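Local coordinates for tubulin-like protein CetZ (Methanosaeta thermophila, PDB 3ZID) that binds GTP, has GTPase activity and is probably involved in controlling cell shape, as an archaeal relative of tubulin and FtsZ, at residues I125-L128 with K129-K133; N285-E288 with I289-I293. One frame throughout, in Å; residues are numbered along the deposited sequence.

Contact 1: I125-L128 with K129-K133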
loop_
_atom_site.group_PDB
_atom_site.type_symbol
_atom_site.label_atom_id
_atom_site.label_comp_id
_atom_site.label_asym_id
_atom_site.label_seq_id
_atom_site.Cartn_x
_atom_site.Cartn_y
_atom_site.Cartn_z
ATOM N N ILE A 125 -13.108 -3.578 -3.399
ATOM C CA ILE A 125 -13.396 -2.942 -2.117
ATOM C C ILE A 125 -14.854 -2.470 -2.106
ATOM O O ILE A 125 -15.571 -2.635 -1.108
ATOM C CB ILE A 125 -12.423 -1.778 -1.847
ATOM C CG1 ILE A 125 -11.028 -2.337 -1.564
ATOM C CG2 ILE A 125 -12.922 -0.896 -0.711
ATOM C CD1 ILE A 125 -9.921 -1.305 -1.690
ATOM N N HIS A 126 -15.299 -1.913 -3.226
ATOM C CA HIS A 126 -16.676 -1.466 -3.325
ATOM C C HIS A 126 -17.631 -2.596 -2.975
ATOM O O HIS A 126 -18.563 -2.429 -2.188
ATOM C CB HIS A 126 -16.996 -0.971 -4.744
ATOM C CG HIS A 126 -18.399 -0.455 -4.889
ATOM N ND1 HIS A 126 -18.865 0.640 -4.189
ATOM C CD2 HIS A 126 -19.458 -0.936 -5.582
ATOM C CE1 HIS A 126 -20.136 0.840 -4.485
ATOM N NE2 HIS A 126 -20.518 -0.099 -5.331
ATOM N N GLU A 127 -17.398 -3.749 -3.580
ATOM C CA GLU A 127 -18.257 -4.894 -3.354
ATOM C C GLU A 127 -18.146 -5.423 -1.928
ATOM O O GLU A 127 -19.145 -5.786 -1.312
ATOM C CB GLU A 127 -17.939 -5.985 -4.375
ATOM C CG GLU A 127 -18.343 -5.610 -5.792
ATOM C CD GLU A 127 -19.824 -5.243 -5.879
ATOM O OE1 GLU A 127 -20.662 -5.957 -5.268
ATOM O OE2 GLU A 127 -20.151 -4.240 -6.549
ATOM N N LEU A 128 -16.931 -5.421 -1.394
ATOM C CA LEU A 128 -16.684 -5.914 -0.035
ATOM C C LEU A 128 -17.393 -5.080 1.033
ATOM O O LEU A 128 -17.914 -5.627 2.024
ATOM C CB LEU A 128 -15.172 -5.974 0.257
ATOM C CG LEU A 128 -14.392 -7.057 -0.496
ATOM C CD1 LEU A 128 -12.894 -6.876 -0.318
ATOM C CD2 LEU A 128 -14.836 -8.456 -0.071
ATOM N N LYS A 129 -17.408 -3.761 0.836
ATOM C CA LYS A 129 -18.051 -2.853 1.785
ATOM C C LYS A 129 -19.539 -3.131 1.884
ATOM O O LYS A 129 -20.119 -2.981 2.950
ATOM C CB LYS A 129 -17.828 -1.388 1.421
ATOM C CG LYS A 129 -16.461 -0.844 1.756
ATOM C CD LYS A 129 -16.392 0.611 1.354
ATOM C CE LYS A 129 -17.419 1.426 2.122
ATOM N NZ LYS A 129 -17.819 2.653 1.368
ATOM N N LYS A 130 -20.151 -3.503 0.759
ATOM C CA LYS A 130 -21.554 -3.913 0.742
ATOM C C LYS A 130 -21.790 -5.186 1.545
ATOM O O LYS A 130 -22.757 -5.283 2.280
ATOM C CB LYS A 130 -22.028 -4.188 -0.680
ATOM C CG LYS A 130 -22.071 -3.006 -1.597
ATOM C CD LYS A 130 -22.527 -3.497 -2.969
ATOM C CE LYS A 130 -22.233 -2.512 -4.056
ATOM N NZ LYS A 130 -22.519 -3.120 -5.386
ATOM N N ARG A 131 -20.894 -6.158 1.398
ATOM C CA ARG A 131 -21.094 -7.483 1.976
ATOM C C ARG A 131 -20.673 -7.573 3.439
ATOM O O ARG A 131 -21.273 -8.315 4.218
ATOM C CB ARG A 131 -20.358 -8.531 1.143
ATOM C CG ARG A 131 -21.068 -8.858 -0.155
ATOM C CD ARG A 131 -20.088 -9.300 -1.231
ATOM N NE ARG A 131 -20.730 -9.435 -2.541
ATOM C CZ ARG A 131 -21.033 -8.415 -3.342
ATOM N NH1 ARG A 131 -20.769 -7.170 -2.972
ATOM N NH2 ARG A 131 -21.608 -8.641 -4.517
ATOM N N TYR A 132 -19.672 -6.782 3.812
ATOM C CA TYR A 132 -19.145 -6.779 5.173
ATOM C C TYR A 132 -19.232 -5.366 5.723
ATOM O O TYR A 132 -18.213 -4.698 5.876
ATOM C CB TYR A 132 -17.686 -7.231 5.169
ATOM C CG TYR A 132 -17.472 -8.644 4.660
ATOM C CD1 TYR A 132 -17.711 -9.746 5.478
ATOM C CD2 TYR A 132 -17.006 -8.872 3.375
ATOM C CE1 TYR A 132 -17.505 -11.038 5.020
ATOM C CE2 TYR A 132 -16.800 -10.158 2.903
ATOM C CZ TYR A 132 -17.051 -11.242 3.728
ATOM O OH TYR A 132 -16.847 -12.526 3.256
ATOM N N LYS A 133 -20.456 -4.916 6.009
ATOM C CA LYS A 133 -20.734 -3.514 6.332
ATOM C C LYS A 133 -20.046 -3.078 7.603
ATOM O O LYS A 133 -19.723 -1.910 7.771
ATOM C CB LYS A 133 -22.246 -3.252 6.483
ATOM C CG LYS A 133 -23.117 -3.622 5.296
ATOM C CD LYS A 133 -24.602 -3.386 5.632
ATOM C CE LYS A 133 -25.524 -3.683 4.446
ATOM N NZ LYS A 133 -26.987 -3.600 4.802
#

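Contact 2: N285-E288 with I289-I293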
loop_
_atom_site.group_PDB
_atom_site.type_symbol
_atom_site.label_atom_id
_atom_site.label_comp_id
_atom_site.label_asym_id
_atom_site.label_seq_id
_atom_site.Cartn_x
_atom_site.Cartn_y
_atom_site.Cartn_z
ATOM N N ASN A 285 8.227 1.284 30.608
ATOM C CA ASN A 285 7.924 2.237 31.654
ATOM C C ASN A 285 6.745 3.070 31.176
ATOM O O ASN A 285 6.903 3.932 30.306
ATOM C CB ASN A 285 9.162 3.110 31.887
ATOM C CG ASN A 285 8.994 4.104 33.024
ATOM O OD1 ASN A 285 7.898 4.609 33.292
ATOM N ND2 ASN A 285 10.101 4.408 33.688
ATOM N N VAL A 286 5.562 2.778 31.706
ATOM C CA VAL A 286 4.343 3.443 31.264
ATOM C C VAL A 286 4.394 4.959 31.382
ATOM O O VAL A 286 3.933 5.679 30.503
ATOM C CB VAL A 286 3.101 2.893 31.998
ATOM C CG1 VAL A 286 1.832 3.489 31.404
ATOM C CG2 VAL A 286 3.078 1.402 31.894
ATOM N N ASP A 287 4.961 5.434 32.475
ATOM C CA ASP A 287 5.105 6.858 32.712
ATOM C C ASP A 287 5.981 7.510 31.667
ATOM O O ASP A 287 5.633 8.558 31.116
ATOM C CB ASP A 287 5.717 7.090 34.093
ATOM C CG ASP A 287 5.799 8.556 34.452
ATOM O OD1 ASP A 287 4.972 9.346 33.949
ATOM O OD2 ASP A 287 6.707 8.928 35.221
ATOM N N GLU A 288 7.113 6.882 31.379
ATOM C CA GLU A 288 8.016 7.381 30.338
ATOM C C GLU A 288 7.337 7.361 28.965
ATOM O O GLU A 288 7.453 8.308 28.200
ATOM C CB GLU A 288 9.315 6.561 30.297
ATOM C CG GLU A 288 10.140 6.772 29.048
ATOM C CD GLU A 288 11.333 5.830 28.950
ATOM O OE1 GLU A 288 11.314 4.778 29.627
ATOM O OE2 GLU A 288 12.269 6.126 28.165
ATOM N N ILE A 289 6.637 6.276 28.650
ATOM C CA ILE A 289 5.987 6.159 27.341
ATOM C C ILE A 289 4.937 7.256 27.195
ATOM O O ILE A 289 4.837 7.904 26.155
ATOM C CB ILE A 289 5.351 4.785 27.162
ATOM C CG1 ILE A 289 6.450 3.719 27.093
ATOM C CG2 ILE A 289 4.465 4.762 25.905
ATOM C CD1 ILE A 289 5.998 2.316 27.475
ATOM N N THR A 290 4.168 7.458 28.258
ATOM C CA THR A 290 3.129 8.468 28.291
ATOM C C THR A 290 3.691 9.864 28.039
ATOM O O THR A 290 3.149 10.620 27.219
ATOM C CB THR A 290 2.350 8.395 29.605
ATOM O OG1 THR A 290 1.711 7.110 29.668
ATOM C CG2 THR A 290 1.283 9.476 29.663
ATOM N N LYS A 291 4.804 10.171 28.701
ATOM C CA LYS A 291 5.483 11.450 28.541
ATOM C C LYS A 291 5.953 11.647 27.106
ATOM O O LYS A 291 5.774 12.725 26.528
ATOM C CB LYS A 291 6.671 11.552 29.503
ATOM C CG LYS A 291 6.286 11.818 30.932
ATOM C CD LYS A 291 7.444 11.526 31.875
ATOM C CE LYS A 291 7.047 11.758 33.323
ATOM N NZ LYS A 291 8.014 11.137 34.268
ATOM N N GLU A 292 6.501 10.591 26.507
ATOM C CA GLU A 292 6.896 10.668 25.102
ATOM C C GLU A 292 5.723 10.879 24.167
ATOM O O GLU A 292 5.821 11.659 23.224
ATOM C CB GLU A 292 7.698 9.440 24.689
ATOM C CG GLU A 292 9.022 9.333 25.428
ATOM C CD GLU A 292 9.902 10.561 25.214
ATOM O OE1 GLU A 292 9.865 11.138 24.101
ATOM O OE2 GLU A 292 10.628 10.952 26.160
ATOM N N ILE A 293 4.604 10.222 24.442
ATOM C CA ILE A 293 3.426 10.374 23.597
ATOM C C ILE A 293 2.924 11.815 23.703
ATOM O O ILE A 293 2.626 12.464 22.685
ATOM C CB ILE A 293 2.291 9.384 23.977
ATOM C CG1 ILE A 293 2.720 7.926 23.753
ATOM C CG2 ILE A 293 1.025 9.703 23.202
ATOM C CD1 ILE A 293 3.415 7.664 22.437
HETATM O O HOH W 1 10.325 10.109 28.392
#

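Contact 1: I125-L128 with K129-K133
At the C-terminal end of helix 117-131, Glu127 sits at the centre of a salt-bridge network with Lys130 and Arg131, one turn on. Its chain bends back at chi2 (-56°), which turns the carboxylate along the helix so that each oxygen takes a different base. OE2 receives Lys130 NZ on its syn side at 2.9 Å; the two side chains lie side by side and point the same way. OE1 is met on its anti side by Arg131 NH1, 2.6 Å away, while Arg131 NH2 adds a weak bond to the same oxygen. The guanidinium presents its edge, its plane turned 73° from that of the carboxylate. NH1 also reaches Glu127 O at 2.7 Å; the nitrogen stands above the plane of that carbonyl, while the oxygen lies at the edge of the guanidinium, in its plane. Since Arg131 N bonds to Glu127 O as well, this carbonyl accepts twice from one residue, and the guanidinium is pinned against the helix end. Lys130 CE, 3.2 Å from His126 NE2, passes obliquely by the imidazole. On the inward side, Leu128 CD2 rests 3.9 Å from Tyr132 CE2, and Leu128 O accepts Tyr132 N at 2.8 Å just where the chain leaves helical geometry. The phenol OH is hydrogen-bonded to Gly101 O, and Leu94 of helix 79-98 packs on Glu127 and Arg131. Leu128 itself leans on Ile137. Apolar side chains turned to the parallel sheet, with the salt-bridge network beside helix 79-98, fit the crossover helix of a beta-alpha-beta unit, here between strands 105-111 and 136-143 of the GTPase domain.

Contact 2: N285-E288 with I289-I293
Lys291 NZ comes down on Asp287 OD2 from above the carboxylate plane, 42° out of it, and closes a salt bridge of 2.7 Å. Lys291 CE accompanies it, 3.2 Å from Asp287 OD1, so the extended lysine chain lies across the carboxylate. The Asp287 carboxylate is swung toward the following turn because its CG stands opposite the backbone N (chi1 -176°). A second flat group, the amide of Asn285, uses OD1 to take the backbone N of Glu288 at 3.1 Å; this donor too stands well above the carbonyl plane, although its N-H points nearly straight at the oxygen (167°). Asn285 is thereby the N-cap of helix 286-296, the helix that crosses from strand 270-279 to the parallel strand 302-309 in the mixed sheet of the protein's second, C-terminal domain. Its own carbonyl begins the helical bonding, with Ile289 N 2.9 Å from Asn285 O. Ile289 folds CG1 back beside its backbone N, which brings CD1 to 3.4 Å from Asn285 O, and its side chain packs against Ile246 and Ile277. One residue on, Val286 O is gripped twice by Thr290: the backbone N at 2.9 Å and OG1 at 2.8 Å arrive from opposite faces of the carbonyl plane. With a valine in place of Thr290 the hydroxyl is gone, and Val286 O would probably be left with the backbone amide alone on one face. Thr290 also touches Lys305 of strand 302-309, while Ile293, a turn beyond Ile289, packs against Val303 and Ile275.

Contact 1 precedes contact 2 along the chain, and the two lie in separate domains: their centres are 39 Å apart and their nearest atoms about 28 Å, without touching. Residues 125-133 close a helix flanking the six-stranded parallel sheet of the GTPase domain, with the side chain of Ile125 about 13 Å from the bound GDP. Residues 285-293 open a helix on the four-stranded mixed sheet and lie away from the GTP-binding residues. Each helix thus links two parallel strands of its own sheet, one contact holding a C-terminal end and the other an N-terminal end, in the two-domain body shared with tubulin and FtsZ.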